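Local coordinates for divalent-cation tolerance protein CutA (Thermus thermophilus, PDB 1NZA) that is probably involved in resistance to heavy metals and assembles as a homotrimer whose subunits have a ferredoxin-like fold, at residues Lys20-Glu25 and Glu69-Leu74; Arg26-Val31 and Leu55-Thr60. One frame throughout, in Å; residues are numbered along the deposited sequence.

Contact 1 of 2, residues Lys20-Glu25 and Glu69-Leu74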
loop_
_atom_site.group_PDB
_atom_site.type_symbol
_atom_site.label_atom_id
_atom_site.label_comp_id
_atom_site.label_asym_id
_atom_site.label_seq_id
_atom_site.Cartn_x
_atom_site.Cartn_y
_atom_site.Cartn_z
ATOM N N LYS A 20 -12.550 -2.177 -13.781
ATOM C CA LYS A 20 -13.729 -2.914 -14.216
ATOM C C LYS A 20 -13.364 -4.140 -15.040
ATOM O O LYS A 20 -13.911 -5.223 -14.831
ATOM C CB LYS A 20 -14.663 -2.004 -15.018
ATOM C CG LYS A 20 -15.321 -0.921 -14.183
ATOM C CD LYS A 20 -16.469 -0.261 -14.932
ATOM C CE LYS A 20 -15.998 0.433 -16.197
ATOM N NZ LYS A 20 -17.130 1.109 -16.892
ATOM N N ALA A 21 -12.434 -3.971 -15.972
ATOM C CA ALA A 21 -12.010 -5.076 -16.824
ATOM C C ALA A 21 -11.455 -6.241 -16.006
ATOM O O ALA A 21 -11.805 -7.395 -16.246
ATOM C CB ALA A 21 -10.974 -4.592 -17.821
ATOM N N LEU A 22 -10.604 -5.945 -15.028
ATOM C CA LEU A 22 -10.028 -7.003 -14.204
ATOM C C LEU A 22 -11.072 -7.745 -13.369
ATOM O O LEU A 22 -11.045 -8.977 -13.279
ATOM C CB LEU A 22 -8.934 -6.423 -13.298
ATOM C CG LEU A 22 -7.729 -5.903 -14.080
ATOM C CD1 LEU A 22 -6.719 -5.270 -13.143
ATOM C CD2 LEU A 22 -7.100 -7.062 -14.850
ATOM N N VAL A 23 -12.001 -7.012 -12.765
ATOM C CA VAL A 23 -13.023 -7.657 -11.955
ATOM C C VAL A 23 -14.033 -8.404 -12.829
ATOM O O VAL A 23 -14.418 -9.534 -12.514
ATOM C CB VAL A 23 -13.764 -6.637 -11.063
ATOM C CG1 VAL A 23 -14.802 -7.346 -10.208
ATOM C CG2 VAL A 23 -12.760 -5.910 -10.168
ATOM N N GLU A 24 -14.458 -7.784 -13.925
ATOM C CA GLU A 24 -15.416 -8.421 -14.829
ATOM C C GLU A 24 -14.863 -9.758 -15.318
ATOM O O GLU A 24 -15.564 -10.770 -15.327
ATOM C CB GLU A 24 -15.692 -7.539 -16.055
ATOM C CG GLU A 24 -16.323 -6.188 -15.774
ATOM C CD GLU A 24 -16.586 -5.395 -17.048
ATOM O OE1 GLU A 24 -15.689 -5.339 -17.921
ATOM O OE2 GLU A 24 -17.691 -4.821 -17.175
ATOM N N GLU A 25 -13.598 -9.744 -15.722
ATOM C CA GLU A 25 -12.933 -10.927 -16.252
ATOM C C GLU A 25 -12.400 -11.888 -15.199
ATOM O O GLU A 25 -11.602 -12.776 -15.506
ATOM C CB GLU A 25 -11.804 -10.492 -17.183
ATOM C CG GLU A 25 -12.310 -9.809 -18.445
ATOM C CD GLU A 25 -11.195 -9.233 -19.293
ATOM O OE1 GLU A 25 -10.185 -9.935 -19.513
ATOM O OE2 GLU A 25 -11.335 -8.078 -19.751
ATOM N N GLU A 69 -1.187 -9.407 -18.827
ATOM C CA GLU A 69 -1.545 -9.312 -20.239
ATOM C C GLU A 69 -2.670 -8.318 -20.473
ATOM O O GLU A 69 -2.578 -7.459 -21.348
ATOM C CB GLU A 69 -1.963 -10.680 -20.786
ATOM C CG GLU A 69 -0.802 -11.576 -21.173
ATOM C CD GLU A 69 -1.260 -12.897 -21.764
ATOM O OE1 GLU A 69 -2.082 -12.879 -22.707
ATOM O OE2 GLU A 69 -0.793 -13.954 -21.289
ATOM N N ARG A 70 -3.733 -8.436 -19.691
ATOM C CA ARG A 70 -4.869 -7.540 -19.840
ATOM C C ARG A 70 -4.480 -6.104 -19.494
ATOM O O ARG A 70 -4.899 -5.166 -20.168
ATOM C CB ARG A 70 -6.030 -8.006 -18.958
ATOM C CG ARG A 70 -6.485 -9.437 -19.236
ATOM C CD ARG A 70 -7.029 -9.616 -20.657
ATOM N NE ARG A 70 -8.297 -8.919 -20.860
ATOM C CZ ARG A 70 -8.476 -7.920 -21.720
ATOM N NH1 ARG A 70 -7.463 -7.493 -22.467
ATOM N NH2 ARG A 70 -9.669 -7.351 -21.838
ATOM N N VAL A 71 -3.671 -5.927 -18.453
ATOM C CA VAL A 71 -3.258 -4.584 -18.061
ATOM C C VAL A 71 -2.402 -3.902 -19.126
ATOM O O VAL A 71 -2.608 -2.729 -19.434
ATOM C CB VAL A 71 -2.481 -4.601 -16.728
ATOM C CG1 VAL A 71 -1.962 -3.201 -16.413
ATOM C CG2 VAL A 71 -3.386 -5.089 -15.613
ATOM N N LYS A 72 -1.442 -4.628 -19.688
ATOM C CA LYS A 72 -0.588 -4.050 -20.718
ATOM C C LYS A 72 -1.420 -3.627 -21.925
ATOM O O LYS A 72 -1.126 -2.621 -22.568
ATOM C CB LYS A 72 0.485 -5.053 -21.141
ATOM C CG LYS A 72 1.505 -5.335 -20.052
ATOM C CD LYS A 72 2.489 -6.408 -20.476
ATOM C CE LYS A 72 3.453 -6.725 -19.345
ATOM N NZ LYS A 72 4.343 -7.867 -19.683
ATOM N N ALA A 73 -2.471 -4.392 -22.213
ATOM C CA ALA A 73 -3.354 -4.108 -23.340
ATOM C C ALA A 73 -4.185 -2.846 -23.117
ATOM O O ALA A 73 -4.286 -1.993 -24.000
ATOM C CB ALA A 73 -4.279 -5.294 -23.590
ATOM N N LEU A 74 -4.779 -2.740 -21.932
ATOM C CA LEU A 74 -5.614 -1.595 -21.584
ATOM C C LEU A 74 -4.809 -0.348 -21.225
ATOM O O LEU A 74 -5.198 0.763 -21.573
ATOM C CB LEU A 74 -6.536 -1.958 -20.417
ATOM C CG LEU A 74 -7.577 -3.059 -20.655
ATOM C CD1 LEU A 74 -8.225 -3.446 -19.339
ATOM C CD2 LEU A 74 -8.630 -2.577 -21.648
#
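The shortest polar bond between K20-E25 and E69-L74 runs from R70 NE to E25 OE1, at 2.5 Å, short for such a pair, and it is one prong of a double grip. The second prong, which shares the load, joins R70 NH2 to E25 OE2 over 2.8 Å. This is the side-on form of the arginine-carboxylate salt bridge: NE and one terminal nitrogen each serve a different oxygen, and both oxygens answer with their syn lone pairs. The first bond is nearly straight, 169° at the hydrogen. With the carboxylate and guanidinium planes only 21° apart, the paired groups meet edge to edge, so rotation of either one would cost a bond. Their chains arrive differently. E25 reaches across extended beyond CG from the first residue beyond the helix, whereas R70 is bent at both chi2 and chi3, which brings its NE edge round to the carboxylate.

Apolar contacts line the rest of the interface. A21, one turn before E25, meets the CD1 branch of L74 with its CB at 3.3 Å, a tight approach for two carbons. L22 splits its branches: CD1 lies 4.2 Å from V71 CG2, while CD2 lies 4.3 Å from R70 CB, at the root of the salt-bridging chain. L22 and V71 are buried, and L22 also packs on L27 and A28.

The two helical pieces run roughly antiparallel, their axes 10.6 Å apart at closest approach. They belong to helices 12-24 and 64-74, the helix pair of the ferredoxin-like fold, packed alongside each other on one face of the antiparallel sheet. Helix 12-24 also meets the second subunit, where R42 of that chain hydrogen-bonds V23 O, while strand 30-42 follows it in the chain.

Contact 2 of 2, residues Arg26-Val31 and Leu55-Thr60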
loop_
_atom_site.group_PDB
_atom_site.type_symbol
_atom_site.label_atom_id
_atom_site.label_comp_id
_atom_site.label_asym_id
_atom_site.label_seq_id
_atom_site.Cartn_x
_atom_site.Cartn_y
_atom_site.Cartn_z
ATOM N N ARG A 26 -12.852 -11.712 -13.963
ATOM C CA ARG A 26 -12.442 -12.559 -12.848
ATOM C C ARG A 26 -10.930 -12.709 -12.695
ATOM O O ARG A 26 -10.437 -13.778 -12.330
ATOM C CB ARG A 26 -13.085 -13.947 -12.969
ATOM C CG ARG A 26 -14.604 -13.931 -13.089
ATOM C CD ARG A 26 -15.179 -15.339 -12.982
ATOM N NE ARG A 26 -15.312 -15.774 -11.594
ATOM C CZ ARG A 26 -16.371 -15.518 -10.830
ATOM N NH1 ARG A 26 -17.397 -14.833 -11.318
ATOM N NH2 ARG A 26 -16.402 -15.941 -9.572
ATOM N N LEU A 27 -10.192 -11.641 -12.979
ATOM C CA LEU A 27 -8.742 -11.673 -12.828
ATOM C C LEU A 27 -8.399 -11.021 -11.496
ATOM O O LEU A 27 -7.237 -10.970 -11.085
ATOM C CB LEU A 27 -8.060 -10.931 -13.978
ATOM C CG LEU A 27 -8.200 -11.590 -15.354
ATOM C CD1 LEU A 27 -7.481 -10.754 -16.390
ATOM C CD2 LEU A 27 -7.628 -13.006 -15.309
ATOM N N ALA A 28 -9.434 -10.525 -10.829
ATOM C CA ALA A 28 -9.302 -9.878 -9.531
ATOM C C ALA A 28 -10.698 -9.873 -8.921
ATOM O O ALA A 28 -11.692 -9.815 -9.646
ATOM C CB ALA A 28 -8.783 -8.456 -9.699
ATOM N N ALA A 29 -10.775 -9.950 -7.597
ATOM C CA ALA A 29 -12.060 -9.967 -6.914
ATOM C C ALA A 29 -12.440 -8.562 -6.478
ATOM O O ALA A 29 -13.619 -8.227 -6.359
ATOM C CB ALA A 29 -11.994 -10.869 -5.697
ATOM N N CYS A 30 -11.423 -7.743 -6.242
ATOM C CA CYS A 30 -11.647 -6.376 -5.790
ATOM C C CYS A 30 -10.538 -5.462 -6.269
ATOM O O CYS A 30 -9.390 -5.885 -6.409
ATOM C CB CYS A 30 -11.696 -6.358 -4.264
ATOM S SG CYS A 30 -11.871 -4.719 -3.523
ATOM N N VAL A 31 -10.881 -4.207 -6.533
ATOM C CA VAL A 31 -9.885 -3.229 -6.952
ATOM C C VAL A 31 -10.204 -1.905 -6.274
ATOM O O VAL A 31 -11.340 -1.430 -6.348
ATOM C CB VAL A 31 -9.891 -3.005 -8.478
ATOM C CG1 VAL A 31 -8.914 -1.902 -8.837
ATOM C CG2 VAL A 31 -9.511 -4.290 -9.203
ATOM N N LEU A 55 -3.995 1.846 -8.233
ATOM C CA LEU A 55 -4.975 0.769 -8.182
ATOM C C LEU A 55 -4.393 -0.287 -7.243
ATOM O O LEU A 55 -3.225 -0.662 -7.392
ATOM C CB LEU A 55 -5.180 0.116 -9.553
ATOM C CG LEU A 55 -5.555 0.937 -10.791
ATOM C CD1 LEU A 55 -6.152 -0.002 -11.824
ATOM C CD2 LEU A 55 -6.546 2.019 -10.447
ATOM N N LEU A 56 -5.177 -0.720 -6.258
ATOM C CA LEU A 56 -4.755 -1.788 -5.339
ATOM C C LEU A 56 -5.641 -2.952 -5.758
ATOM O O LEU A 56 -6.853 -2.926 -5.544
ATOM C CB LEU A 56 -5.029 -1.421 -3.879
ATOM C CG LEU A 56 -4.302 -0.208 -3.296
ATOM C CD1 LEU A 56 -4.593 -0.088 -1.802
ATOM C CD2 LEU A 56 -2.828 -0.363 -3.512
ATOM N N VAL A 57 -5.032 -3.970 -6.359
ATOM C CA VAL A 57 -5.768 -5.123 -6.876
ATOM C C VAL A 57 -5.624 -6.396 -6.047
ATOM O O VAL A 57 -4.514 -6.874 -5.834
ATOM C CB VAL A 57 -5.304 -5.439 -8.314
ATOM C CG1 VAL A 57 -6.210 -6.496 -8.937
ATOM C CG2 VAL A 57 -5.301 -4.160 -9.151
ATOM N N LYS A 58 -6.750 -6.947 -5.596
ATOM C CA LYS A 58 -6.744 -8.181 -4.804
ATOM C C LYS A 58 -6.882 -9.359 -5.770
ATOM O O LYS A 58 -7.946 -9.572 -6.350
ATOM C CB LYS A 58 -7.914 -8.178 -3.823
ATOM C CG LYS A 58 -8.153 -6.833 -3.154
ATOM C CD LYS A 58 -6.941 -6.347 -2.380
ATOM C CE LYS A 58 -7.023 -4.846 -2.172
ATOM N NZ LYS A 58 -8.380 -4.443 -1.683
ATOM N N THR A 59 -5.814 -10.133 -5.928
ATOM C CA THR A 59 -5.839 -11.249 -6.869
ATOM C C THR A 59 -4.996 -12.433 -6.382
ATOM O O THR A 59 -4.723 -12.549 -5.190
ATOM C CB THR A 59 -5.333 -10.760 -8.242
ATOM O OG1 THR A 59 -5.440 -11.808 -9.215
ATOM C CG2 THR A 59 -3.893 -10.298 -8.133
ATOM N N THR A 60 -4.606 -13.315 -7.303
ATOM C CA THR A 60 -3.795 -14.483 -6.955
ATOM C C THR A 60 -2.651 -14.683 -7.951
ATOM O O THR A 60 -2.665 -14.137 -9.056
ATOM C CB THR A 60 -4.636 -15.774 -6.942
ATOM O OG1 THR A 60 -5.012 -16.109 -8.282
ATOM C CG2 THR A 60 -5.886 -15.589 -6.111
#
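A29 N donates to K58 O at 3.1 Å, almost in line with the carbonyl bond, and K58 N donates to C30 O at 3.0 Å; these are the two backbone hydrogen bonds between R26-V31 and L55-T60. C30 N, by contrast, is buried here with no hydrogen-bond partner in the model. A third bond comes from a side chain: the hydroxyl of T59 gives its proton to L27 O, 2.7 Å away, approaching at a tilt of 30° from the carbonyl plane. T59 holds OG1 anti to its own nitrogen (chi1 -176°), and the hydroxyl thereby ties down the loop that leads into the strand. A weaker CA-H...O contact, V31 CA to L56 O, continues the backbone pairing.

The pairing is that of the antiparallel hairpin of strands 30-42 and 47-60, the middle beta-beta unit of the ferredoxin-like fold. V31 and V57 form a non-hydrogen-bonded pair within it. Beyond this chain the sheet runs on, since C30 and V31 also pair antiparallel with a strand of the second subunit.

Apolar contact is concentrated on the face carrying V31 and V57. These valines lie side by side and point the same way, with V31 CG2 at 4.0 Å from V57 CG1. CG1 of V57 also touches A28 CB at 3.3 Å, closer than usual for two carbons. Helix 12-24 covers V31 through A19 and V23, and L67 of helix 64-74 rests on V57.

On the other face, C30 and K58 pack through carbon: C30 CB is 3.7 Å from K58 CG. The lysine chain is bent at chi2 and again at chi4 (47°), carrying its amino group past the cysteine sulfur to N32 OD1 and to a salt bridge with E81 of the second subunit.

Contacts 1 and 2 have centres about 10 Å apart, and along the chain contact 2 is nested within the loop that contact 1 closes. Helix 12-24 gives way to the hairpin through a Schellman motif with R26 as its C-prime residue, L27 N lying 2.8 Å from L22 O. Side chains also bridge the two layers: R70 CG packs against L27 CD1 at 3.3 Å, and V23 CG2 touches V31 CG2 at 3.8 Å. Contact 1 lies within the helix layer and contact 2 mainly in the sheet layer of the alpha/beta sandwich, and both reach the second subunit. A bound sodium ion lies about 5 Å from the side chain of C30, and the side chain of V71 is about 11 Å from a bound sodium.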